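Long-range contacts in fructokinase (Vibrio cholerae serotype O1, PDB 5EY7), which catalyses the ATP-dependent phosphorylation of D-fructose to fructose 6-phosphate, as a kinase of the PfkB family: residues D26-L31 and S99-D104; P47-V52 and K306-A311; G109-T114 and I259-A264; A255-D260 and A302-G307. All coordinates share one frame; numbering follows the deposited sequence.

Contact 1: residues D26-L31 and S99-D104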
loop_
_atom_site.group_PDB
_atom_site.type_symbol
_atom_site.label_atom_id
_atom_site.label_comp_id
_atom_site.label_asym_id
_atom_site.label_seq_id
_atom_site.Cartn_x
_atom_site.Cartn_y
_atom_site.Cartn_z
ATOM N N ASP A 26 4.034 14.654 -4.205
ATOM C CA ASP A 26 3.729 13.519 -3.345
ATOM C C ASP A 26 4.756 13.324 -2.229
ATOM O O ASP A 26 5.929 13.041 -2.484
ATOM C CB ASP A 26 3.615 12.239 -4.185
ATOM C CG ASP A 26 4.810 12.024 -5.095
ATOM O OD1 ASP A 26 5.487 13.019 -5.432
ATOM O OD2 ASP A 26 5.070 10.865 -5.478
ATOM N N ALA A 27 4.301 13.486 -0.989
ATOM C CA ALA A 27 5.081 13.072 0.174
ATOM C C ALA A 27 4.827 11.592 0.418
ATOM O O ALA A 27 3.683 11.174 0.596
ATOM C CB ALA A 27 4.715 13.889 1.396
ATOM N N VAL A 28 5.891 10.797 0.409
ATOM C CA VAL A 28 5.741 9.347 0.424
ATOM C C VAL A 28 6.495 8.669 1.564
ATOM O O VAL A 28 7.662 8.951 1.807
ATOM C CB VAL A 28 6.217 8.734 -0.907
ATOM C CG1 VAL A 28 5.979 7.232 -0.913
ATOM C CG2 VAL A 28 5.513 9.397 -2.082
ATOM N N VAL A 29 5.814 7.770 2.265
ATOM C CA VAL A 29 6.477 6.904 3.228
ATOM C C VAL A 29 7.019 5.675 2.502
ATOM O O VAL A 29 6.260 4.902 1.915
ATOM C CB VAL A 29 5.527 6.472 4.360
ATOM C CG1 VAL A 29 6.194 5.431 5.246
ATOM C CG2 VAL A 29 5.103 7.682 5.182
ATOM N N ASP A 30 8.338 5.515 2.529
ATOM C CA ASP A 30 8.994 4.388 1.878
ATOM C C ASP A 30 9.239 3.249 2.860
ATOM O O ASP A 30 9.771 3.464 3.949
ATOM C CB ASP A 30 10.323 4.822 1.256
ATOM C CG ASP A 30 10.138 5.743 0.070
ATOM O OD1 ASP A 30 8.979 6.104 -0.229
ATOM O OD2 ASP A 30 11.155 6.113 -0.558
ATOM N N LEU A 31 8.849 2.041 2.464
ATOM C CA LEU A 31 9.103 0.852 3.264
ATOM C C LEU A 31 10.252 0.062 2.656
ATOM O O LEU A 31 10.084 -0.616 1.642
ATOM C CB LEU A 31 7.846 -0.007 3.357
ATOM C CG LEU A 31 6.624 0.703 3.940
ATOM C CD1 LEU A 31 5.370 -0.147 3.786
ATOM C CD2 LEU A 31 6.860 1.062 5.398
ATOM N N SER A 99 0.563 8.518 0.155
ATOM C CA SER A 99 1.262 7.606 -0.747
ATOM C C SER A 99 2.254 6.704 -0.016
ATOM O O SER A 99 3.145 7.183 0.686
ATOM C CB SER A 99 1.993 8.397 -1.832
ATOM O OG SER A 99 2.802 7.550 -2.630
ATOM N N THR A 100 2.089 5.395 -0.184
ATOM C CA THR A 100 3.009 4.426 0.402
ATOM C C THR A 100 3.708 3.617 -0.685
ATOM O O THR A 100 3.059 2.959 -1.492
ATOM C CB THR A 100 2.291 3.452 1.358
ATOM O OG1 THR A 100 1.587 4.188 2.367
ATOM C CG2 THR A 100 3.298 2.526 2.019
ATOM N N VAL A 101 5.036 3.671 -0.699
ATOM C CA VAL A 101 5.824 2.920 -1.672
ATOM C C VAL A 101 6.625 1.812 -1.002
ATOM O O VAL A 101 7.340 2.053 -0.031
ATOM C CB VAL A 101 6.792 3.836 -2.451
ATOM C CG1 VAL A 101 7.862 3.007 -3.156
ATOM C CG2 VAL A 101 6.026 4.687 -3.454
ATOM N N VAL A 102 6.490 0.595 -1.519
ATOM C CA VAL A 102 7.264 -0.537 -1.035
ATOM C C VAL A 102 8.383 -0.854 -2.009
ATOM O O VAL A 102 8.137 -1.312 -3.124
ATOM C CB VAL A 102 6.396 -1.797 -0.848
ATOM C CG1 VAL A 102 7.269 -2.994 -0.473
ATOM C CG2 VAL A 102 5.333 -1.555 0.207
ATOM N N VAL A 103 9.613 -0.600 -1.592
ATOM C CA VAL A 103 10.758 -0.931 -2.417
ATOM C C VAL A 103 11.188 -2.361 -2.126
ATOM O O VAL A 103 11.317 -2.767 -0.977
ATOM C CB VAL A 103 11.934 0.045 -2.189
ATOM C CG1 VAL A 103 12.025 0.437 -0.735
ATOM C CG2 VAL A 103 13.246 -0.557 -2.682
ATOM N N ASP A 104 11.364 -3.133 -3.188
ATOM C CA ASP A 104 11.873 -4.485 -3.082
ATOM C C ASP A 104 13.090 -4.559 -3.983
ATOM O O ASP A 104 13.660 -3.536 -4.348
ATOM C CB ASP A 104 10.815 -5.510 -3.499
ATOM C CG ASP A 104 11.080 -6.890 -2.931
ATOM O OD1 ASP A 104 10.686 -7.135 -1.773
ATOM O OD2 ASP A 104 11.685 -7.723 -3.638
HETATM O O HOH W 1 3.256 9.050 -5.047
#

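Contact 2: residues P47-V52 and K306-A311. With NA (sodium ion), chain C.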
loop_
_atom_site.group_PDB
_atom_site.type_symbol
_atom_site.label_atom_id
_atom_site.label_comp_id
_atom_site.label_asym_id
_atom_site.label_seq_id
_atom_site.Cartn_x
_atom_site.Cartn_y
_atom_site.Cartn_z
ATOM N N PRO A 47 9.147 15.649 -3.908
ATOM C CA PRO A 47 9.169 17.013 -3.368
ATOM C C PRO A 47 9.710 17.084 -1.943
ATOM O O PRO A 47 10.385 18.047 -1.590
ATOM C CB PRO A 47 7.698 17.426 -3.403
ATOM C CG PRO A 47 6.943 16.150 -3.343
ATOM C CD PRO A 47 7.769 15.182 -4.140
ATOM N N ALA A 48 9.433 16.060 -1.146
ATOM C CA ALA A 48 9.889 16.024 0.237
ATOM C C ALA A 48 11.398 15.804 0.318
ATOM O O ALA A 48 12.072 16.391 1.159
ATOM C CB ALA A 48 9.153 14.947 1.010
ATOM N N ASN A 49 11.924 14.954 -0.558
ATOM C CA ASN A 49 13.357 14.685 -0.596
ATOM C C ASN A 49 14.167 15.924 -0.971
ATOM O O ASN A 49 15.177 16.235 -0.341
ATOM C CB ASN A 49 13.672 13.565 -1.588
ATOM C CG ASN A 49 13.051 12.241 -1.201
ATOM O OD1 ASN A 49 12.777 11.987 -0.031
ATOM N ND2 ASN A 49 12.836 11.379 -2.190
ATOM N N VAL A 50 13.712 16.631 -2.002
ATOM C CA VAL A 50 14.416 17.809 -2.493
ATOM C C VAL A 50 14.285 18.960 -1.501
ATOM O O VAL A 50 15.242 19.691 -1.259
ATOM C CB VAL A 50 13.887 18.243 -3.880
ATOM C CG1 VAL A 50 14.643 19.463 -4.395
ATOM C CG2 VAL A 50 13.987 17.093 -4.867
ATOM N N ALA A 51 13.102 19.101 -0.914
ATOM C CA ALA A 51 12.866 20.137 0.088
ATOM C C ALA A 51 13.813 19.964 1.267
ATOM O O ALA A 51 14.361 20.933 1.790
ATOM C CB ALA A 51 11.425 20.108 0.566
ATOM N N VAL A 52 13.991 18.715 1.680
ATOM C CA VAL A 52 14.864 18.375 2.792
ATOM C C VAL A 52 16.339 18.551 2.428
ATOM O O VAL A 52 17.142 19.000 3.246
ATOM C CB VAL A 52 14.591 16.927 3.262
ATOM C CG1 VAL A 52 15.801 16.327 3.966
ATOM C CG2 VAL A 52 13.359 16.893 4.157
ATOM N N LYS A 306 20.420 3.915 3.937
ATOM C CA LYS A 306 19.093 3.465 3.540
ATOM C C LYS A 306 18.063 4.544 3.838
ATOM O O LYS A 306 17.977 5.040 4.958
ATOM C CB LYS A 306 18.717 2.165 4.251
ATOM C CG LYS A 306 19.268 0.918 3.587
ATOM C CD LYS A 306 18.903 -0.330 4.366
ATOM C CE LYS A 306 19.461 -1.571 3.692
ATOM N NZ LYS A 306 19.210 -2.810 4.480
ATOM N N GLY A 307 17.281 4.900 2.828
ATOM C CA GLY A 307 16.340 5.993 2.949
ATOM C C GLY A 307 16.771 7.143 2.065
ATOM O O GLY A 307 17.962 7.374 1.869
ATOM N N ALA A 308 15.797 7.864 1.526
ATOM C CA ALA A 308 16.082 8.920 0.566
ATOM C C ALA A 308 16.768 10.111 1.220
ATOM O O ALA A 308 17.701 10.680 0.660
ATOM C CB ALA A 308 14.804 9.361 -0.122
ATOM N N MET A 309 16.308 10.476 2.409
ATOM C CA MET A 309 16.791 11.678 3.079
ATOM C C MET A 309 17.983 11.426 3.990
ATOM O O MET A 309 18.759 12.340 4.273
ATOM C CB MET A 309 15.671 12.310 3.905
ATOM C CG MET A 309 14.438 12.687 3.122
ATOM S SD MET A 309 13.135 13.262 4.220
ATOM C CE MET A 309 11.819 13.543 3.052
ATOM N N THR A 310 18.120 10.185 4.441
ATOM C CA THR A 310 19.030 9.845 5.531
ATOM C C THR A 310 20.484 10.276 5.328
ATOM O O THR A 310 21.189 10.537 6.296
ATOM C CB THR A 310 19.001 8.329 5.797
ATOM O OG1 THR A 310 19.246 7.625 4.574
ATOM C CG2 THR A 310 17.642 7.920 6.347
ATOM N N ALA A 311 20.926 10.371 4.081
ATOM C CA ALA A 311 22.312 10.738 3.811
ATOM C C ALA A 311 22.444 12.074 3.084
ATOM O O ALA A 311 23.491 12.366 2.513
ATOM C CB ALA A 311 22.997 9.640 3.011
HETATM NA NA NA C . 19.254 6.393 -0.310
#

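Contact 3: residues G109-T114 and I259-A264. With NA (sodium ion), chain C.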
loop_
_atom_site.group_PDB
_atom_site.type_symbol
_atom_site.label_atom_id
_atom_site.label_comp_id
_atom_site.label_asym_id
_atom_site.label_seq_id
_atom_site.Cartn_x
_atom_site.Cartn_y
_atom_site.Cartn_z
ATOM N N GLY A 109 18.978 -6.825 -12.614
ATOM C CA GLY A 109 18.946 -7.368 -11.267
ATOM C C GLY A 109 19.162 -6.264 -10.244
ATOM O O GLY A 109 20.158 -6.267 -9.525
ATOM N N GLU A 110 18.229 -5.316 -10.183
ATOM C CA GLU A 110 18.379 -4.151 -9.311
ATOM C C GLU A 110 17.203 -3.967 -8.352
ATOM O O GLU A 110 16.586 -4.936 -7.906
ATOM C CB GLU A 110 18.557 -2.880 -10.148
ATOM C CG GLU A 110 19.652 -2.967 -11.201
ATOM C CD GLU A 110 21.019 -3.250 -10.614
ATOM O OE1 GLU A 110 21.417 -2.556 -9.655
ATOM O OE2 GLU A 110 21.697 -4.172 -11.113
ATOM N N ARG A 111 16.906 -2.708 -8.039
ATOM C CA ARG A 111 15.825 -2.365 -7.119
ATOM C C ARG A 111 14.503 -2.217 -7.854
ATOM O O ARG A 111 14.474 -2.126 -9.080
ATOM C CB ARG A 111 16.152 -1.071 -6.364
ATOM C CG ARG A 111 17.112 -1.247 -5.204
ATOM C CD ARG A 111 17.548 0.096 -4.640
ATOM N NE ARG A 111 18.679 -0.051 -3.726
ATOM C CZ ARG A 111 19.947 -0.135 -4.118
ATOM N NH1 ARG A 111 20.916 -0.275 -3.226
ATOM N NH2 ARG A 111 20.248 -0.081 -5.408
ATOM N N SER A 112 13.411 -2.194 -7.096
ATOM C CA SER A 112 12.078 -2.019 -7.663
ATOM C C SER A 112 11.165 -1.271 -6.701
ATOM O O SER A 112 11.184 -1.517 -5.498
ATOM C CB SER A 112 11.455 -3.371 -8.013
ATOM O OG SER A 112 11.009 -4.044 -6.847
ATOM N N PHE A 113 10.364 -0.362 -7.242
ATOM C CA PHE A 113 9.414 0.399 -6.443
ATOM C C PHE A 113 7.987 0.039 -6.837
ATOM O O PHE A 113 7.717 -0.256 -8.001
ATOM C CB PHE A 113 9.639 1.902 -6.615
ATOM C CG PHE A 113 11.051 2.337 -6.366
ATOM C CD1 PHE A 113 11.478 2.645 -5.086
ATOM C CD2 PHE A 113 11.950 2.442 -7.414
ATOM C CE1 PHE A 113 12.777 3.048 -4.852
ATOM C CE2 PHE A 113 13.252 2.841 -7.188
ATOM C CZ PHE A 113 13.666 3.145 -5.905
ATOM N N THR A 114 7.075 0.068 -5.871
ATOM C CA THR A 114 5.680 -0.270 -6.126
ATOM C C THR A 114 4.741 0.658 -5.364
ATOM O O THR A 114 4.824 0.771 -4.143
ATOM C CB THR A 114 5.375 -1.736 -5.743
ATOM O OG1 THR A 114 6.298 -2.611 -6.405
ATOM C CG2 THR A 114 3.951 -2.108 -6.135
ATOM N N ILE A 259 24.480 1.715 -1.738
ATOM C CA ILE A 259 23.792 0.723 -0.922
ATOM C C ILE A 259 22.301 1.038 -0.807
ATOM O O ILE A 259 21.549 0.289 -0.187
ATOM C CB ILE A 259 24.418 0.612 0.480
ATOM C CG1 ILE A 259 24.083 1.841 1.327
ATOM C CG2 ILE A 259 25.925 0.419 0.370
ATOM C CD1 ILE A 259 24.552 1.739 2.772
ATOM N N ASP A 260 21.892 2.153 -1.412
ATOM C CA ASP A 260 20.478 2.516 -1.531
ATOM C C ASP A 260 20.286 3.713 -2.459
ATOM O O ASP A 260 20.427 4.865 -2.046
ATOM C CB ASP A 260 19.866 2.822 -0.163
ATOM C CG ASP A 260 18.372 3.066 -0.239
ATOM O OD1 ASP A 260 17.710 2.428 -1.085
ATOM O OD2 ASP A 260 17.860 3.892 0.545
ATOM N N THR A 261 19.947 3.425 -3.711
ATOM C CA THR A 261 19.796 4.454 -4.732
ATOM C C THR A 261 18.484 5.213 -4.583
ATOM O O THR A 261 18.176 6.096 -5.382
ATOM C CB THR A 261 19.864 3.848 -6.142
ATOM O OG1 THR A 261 18.771 2.941 -6.325
ATOM C CG2 THR A 261 21.172 3.098 -6.335
ATOM N N THR A 262 17.719 4.868 -3.553
ATOM C CA THR A 262 16.429 5.494 -3.307
ATOM C C THR A 262 16.561 7.004 -3.124
ATOM O O THR A 262 17.086 7.472 -2.116
ATOM C CB THR A 262 15.746 4.897 -2.064
ATOM O OG1 THR A 262 15.614 3.479 -2.230
ATOM C CG2 THR A 262 14.370 5.512 -1.870
ATOM N N GLY A 263 16.095 7.762 -4.112
ATOM C CA GLY A 263 16.075 9.211 -4.012
ATOM C C GLY A 263 17.379 9.888 -4.379
ATOM O O GLY A 263 17.612 11.038 -4.008
ATOM N N ALA A 264 18.235 9.176 -5.103
ATOM C CA ALA A 264 19.500 9.738 -5.553
ATOM C C ALA A 264 19.266 10.894 -6.519
ATOM O O ALA A 264 20.006 11.878 -6.517
ATOM C CB ALA A 264 20.354 8.664 -6.208
HETATM NA NA NA C . 19.254 6.393 -0.310
#

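Contact 4: residues A255-D260 and A302-G307. With NA (sodium ion), chain C.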
loop_
_atom_site.group_PDB
_atom_site.type_symbol
_atom_site.label_atom_id
_atom_site.label_comp_id
_atom_site.label_asym_id
_atom_site.label_seq_id
_atom_site.Cartn_x
_atom_site.Cartn_y
_atom_site.Cartn_z
ATOM N N ALA A 255 32.749 8.622 -7.622
ATOM C CA ALA A 255 31.921 7.486 -7.218
ATOM C C ALA A 255 31.984 7.179 -5.724
ATOM O O ALA A 255 32.940 7.542 -5.042
ATOM C CB ALA A 255 32.310 6.253 -8.018
ATOM N N VAL A 256 30.952 6.500 -5.229
ATOM C CA VAL A 256 30.852 6.144 -3.816
ATOM C C VAL A 256 30.488 4.672 -3.619
ATOM O O VAL A 256 30.816 3.826 -4.449
ATOM C CB VAL A 256 29.806 7.011 -3.094
ATOM C CG1 VAL A 256 30.359 8.404 -2.826
ATOM C CG2 VAL A 256 28.528 7.078 -3.909
ATOM N N LYS A 257 29.813 4.379 -2.511
ATOM C CA LYS A 257 29.382 3.019 -2.187
ATOM C C LYS A 257 27.859 2.893 -2.246
ATOM O O LYS A 257 27.165 3.108 -1.254
ATOM C CB LYS A 257 29.915 2.608 -0.805
ATOM C CG LYS A 257 29.612 3.594 0.331
ATOM C CD LYS A 257 30.801 3.758 1.266
ATOM C CE LYS A 257 31.921 4.534 0.588
ATOM N NZ LYS A 257 33.157 4.606 1.420
ATOM N N PRO A 258 27.330 2.540 -3.431
ATOM C CA PRO A 258 25.873 2.459 -3.588
ATOM C C PRO A 258 25.246 1.345 -2.758
ATOM O O PRO A 258 25.463 0.170 -3.041
ATOM C CB PRO A 258 25.697 2.179 -5.086
ATOM C CG PRO A 258 26.978 1.538 -5.503
ATOM C CD PRO A 258 28.040 2.192 -4.678
ATOM N N ILE A 259 24.480 1.715 -1.738
ATOM C CA ILE A 259 23.792 0.723 -0.922
ATOM C C ILE A 259 22.301 1.038 -0.807
ATOM O O ILE A 259 21.549 0.289 -0.187
ATOM C CB ILE A 259 24.418 0.612 0.480
ATOM C CG1 ILE A 259 24.083 1.841 1.327
ATOM C CG2 ILE A 259 25.925 0.419 0.370
ATOM C CD1 ILE A 259 24.552 1.739 2.772
ATOM N N ASP A 260 21.892 2.153 -1.412
ATOM C CA ASP A 260 20.478 2.516 -1.531
ATOM C C ASP A 260 20.286 3.713 -2.459
ATOM O O ASP A 260 20.427 4.865 -2.046
ATOM C CB ASP A 260 19.866 2.822 -0.163
ATOM C CG ASP A 260 18.372 3.066 -0.239
ATOM O OD1 ASP A 260 17.710 2.428 -1.085
ATOM O OD2 ASP A 260 17.860 3.892 0.545
ATOM N N ALA A 302 23.738 10.543 -1.222
ATOM C CA ALA A 302 22.469 10.004 -0.742
ATOM C C ALA A 302 22.425 8.484 -0.867
ATOM O O ALA A 302 21.621 7.819 -0.216
ATOM C CB ALA A 302 21.311 10.627 -1.499
ATOM N N THR A 303 23.297 7.942 -1.708
ATOM C CA THR A 303 23.363 6.507 -1.937
ATOM C C THR A 303 24.345 5.829 -0.992
ATOM O O THR A 303 25.024 4.884 -1.377
ATOM C CB THR A 303 23.785 6.191 -3.382
ATOM O OG1 THR A 303 25.177 6.487 -3.544
ATOM C CG2 THR A 303 22.975 7.008 -4.368
ATOM N N THR A 304 24.422 6.312 0.244
ATOM C CA THR A 304 25.348 5.744 1.217
ATOM C C THR A 304 24.638 5.319 2.496
ATOM O O THR A 304 25.251 4.782 3.414
ATOM C CB THR A 304 26.469 6.741 1.559
ATOM O OG1 THR A 304 25.896 8.003 1.923
ATOM C CG2 THR A 304 27.376 6.933 0.356
ATOM N N GLN A 305 23.337 5.575 2.555
ATOM C CA GLN A 305 22.514 5.118 3.666
ATOM C C GLN A 305 21.179 4.634 3.115
ATOM O O GLN A 305 20.849 4.899 1.962
ATOM C CB GLN A 305 22.302 6.233 4.699
ATOM C CG GLN A 305 23.587 6.887 5.220
ATOM C CD GLN A 305 24.261 6.095 6.330
ATOM O OE1 GLN A 305 23.887 6.200 7.499
ATOM N NE2 GLN A 305 25.260 5.298 5.968
ATOM N N LYS A 306 20.420 3.915 3.937
ATOM C CA LYS A 306 19.093 3.465 3.540
ATOM C C LYS A 306 18.063 4.544 3.838
ATOM O O LYS A 306 17.977 5.040 4.958
ATOM C CB LYS A 306 18.717 2.165 4.251
ATOM C CG LYS A 306 19.268 0.918 3.587
ATOM C CD LYS A 306 18.903 -0.330 4.366
ATOM C CE LYS A 306 19.461 -1.571 3.692
ATOM N NZ LYS A 306 19.210 -2.810 4.480
ATOM N N GLY A 307 17.281 4.900 2.828
ATOM C CA GLY A 307 16.340 5.993 2.949
ATOM C C GLY A 307 16.771 7.143 2.065
ATOM O O GLY A 307 17.962 7.374 1.869
HETATM NA NA NA C . 19.254 6.393 -0.310
#

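Contact 1: residues D26-L31 and S99-D104
Val29 and Leu31 bond through their backbones to Ser99, Val101 and Val103, in a parallel pairing of two strands whose short axes are twisted by 27° against each other while the paired CA atoms stay about 5 Å apart. Backbone bonding follows the parallel pattern, in which every second residue of one strand bonds to two residues of the other. Val29 N donates to Ser99 O at 3.2 Å, and Val29 O accepts Val101 N at 3.1 Å. Leu31 N then reaches Val101 O at 2.9 Å in an almost straight bond (171° at the hydrogen), while Leu31 O accepts Val103 N in a longer, more bent one.

Apolar contacts form on both faces of the pair. On one, Leu31 CD1 touches Thr100 CG2 and Val102 CG2, each 3.8 Å away, so one methyl bridges two residues of the partner strand. On the other, Val28 CG1 meets Val101 CG2 at 3.6 Å; with CG1 anti to the backbone N (chi1 -177°), this branch is the one presented to Val101, while CG2 lies against Ser99 OG.

A water extends the pairing beyond the strands: it donates to Asp26 OD2 at 2.6 Å and lies 2.9 Å from Ser99 OG. Asp26 and Asp30 both bind fructose, so this pair reaches the sugar site.

Strands 38-44 and 110-115 flank the pair as outer antiparallel neighbours, completing the four-stranded lid sheet. Helix 71-81 packs on Val29 and Thr100, and Leu31 meets Leu31 of the second subunit. On the face that carries Val101 and Asp30, Phe115 of the neighbouring strand touches Val101, and Asp30 touches Thr262.

Contact 2: residues P47-V52 and K306-A311
The wall of the fructose site around Asn49, a sugar-binding residue near the start of helix 46-56, is backed by Ala308 and Met309 from the loop that follows helix 285-301. The methyl of Ala308 rests against the amide: Ala308 CB is 3.3 Å from Asn49 OD1 and 3.5 Å from Asn49 ND2. Such similar separations show that the methyl addresses the amide as a whole and not one end of it. The amide nitrogen finds its polar partner elsewhere, in a hydrogen bond to Asp266 OD2, which also belongs to the fructose site.

Met309 supplies most of the apolar contact. Its chain is extended beyond CG (chi2 174°, chi3 -177°), and this carries the thioether across the side chains of Asn49 and Val52 at about a right angle. Along the way Met309 CG passes 3.6 Å from Asn49 OD1, and Met309 SD lies 3.6 Å from Val52 CG2. The terminal Met309 CE then reaches the helix itself, 3.6 Å from Ala48 CB and 3.4 Å from Ala48 O. That carbonyl already accepts Val52 N within the helix, so the methyl covers a backbone oxygen whose polar need is met.

No hydrogen bond joins the two segments; the evidence is one of van der Waals fit between buried residues. Just before Ala308, Gly307 O binds the sodium ion at 2.7 Å. A helix carrying sugar-binding residues, backed by a C-terminal loop that also supplies cation ligands, is consistent with the ribokinase-like fold of PfkB kinases.

Contact 3: residues G109-T114 and I259-A264
Unusually for an arginine facing an aspartate, Arg111 spreads its guanidinium over the backbone at Asp260 and Thr261 and makes no clear hydrogen bond across the contact. Thr261 N stands over the centre of the group, 3.6 Å from Arg111 CZ. Arg111 NH1 lies 3.2 Å from Asp260 N, an approach of two donors that cannot bond to each other. The charged partner is Asp260 OD1, 3.7 Å from Arg111 NE: a long salt bridge, with the guanidinium and carboxylate planes turned 46° apart. Extension from CG to NE (chi2 172°, chi3 -168°) lets the side chain span the distance from its strand, and at the far end Arg111 NH2 touches Thr261 CG2 at 3.4 Å.

Farther along strand 110-115, Phe113 meets Thr262 with the edge of its ring: Thr262 OG1 lies near the ring plane, 3.9 Å from Phe113 CE1.

Within 259-264 the carboxylate is firmly held. Thr262 OG1 donates to Asp260 OD1 at 2.6 Å on the syn side, with a weak second bond from Thr262 N. The sodium ion takes Asp260 O at 2.6 Å and Asp260 OD2 at 3.0 Å. Thr261 to Ala264 form a type II turn, and Gly263 is at the N-cap position of helix 264-277; Gly263 and Ala264 bind ADP.

Asp260 thus divides its oxygens: OD2 faces the sodium ion and the amide of Gly307, OD1 accepts Thr262 OG1, and Arg111 NE is a more distant partner of OD1. The arginine's attraction is therefore probably diffuse electrostatics, a loose tie between the lid sheet and the nucleotide-binding turn.

Contact 4: residues A255-D260 and A302-G307
A chi1 of -174° swings the Asp260 carboxylate out on the far side from its own amide nitrogen and toward Gly307, where Asp260 OD2 accepts Gly307 N at 2.6 Å, nearly in line with its C-O bond. In Ile259, a chi1 of 72° folds the long branch back over its own backbone and against Thr304, bringing Ile259 CD1 to 3.2 Å from Thr304 O.

Backbone contacts fix how the two loops lie together. Ile259 N donates to Thr303 O at 3.2 Å, but from above the carbonyl plane, 45° out of it. The same oxygen receives a CA-H...O contact from Pro258 CA at 3.4 Å, and a reciprocal one runs from Thr303 CA to Asp260 O, also 3.4 Å. Lys257 O and Thr303 O, two acceptors that cannot bond, are modelled 2.8 Å apart, a doubtfully short approach.

Toward the nucleotide side, Val256 crosses Thr303 at about a right angle, with Val256 CG2 at 3.4 Å from Thr303 OG1. That hydroxyl has its polar partner outside, in Ala300 O near the end of helix 285-301. Val256 itself binds ADP.

Both loops supply ligands to the sodium ion. Ala302 O coordinates it at 2.8 Å, joined by Gly307 O and by Asp260 through its carbonyl and OD2, so OD2 serves the metal and an amide at once. One carboxylate oxygen with carbonyls from two loops, next to residues that bind nucleotide, resembles the monovalent-cation site of ribokinase-family enzymes.

Overall arrangement
Contacts 1 and 2 are buried, whereas contacts 3 and 4 are only partly so; contact 3 sets an edge strand of the lid against a loop, contact 4 joins two loops. Contact 1 is regular strand pairing; contact 2 is apolar fit with no hydrogen bond across it; contact 3 rests on a long salt bridge and guanidinium packing, contact 4 on backbone and carboxylate hydrogen bonds and sodium ligation. The sodium ion ties the last three together: contacts 3 and 4 share Ile259 and Asp260, contacts 2 and 4 Lys306 and Gly307. Contact 1 connects to contact 3 through antiparallel strands 100-106 and 110-115, and to contact 2 where Asp26 packs on Pro47.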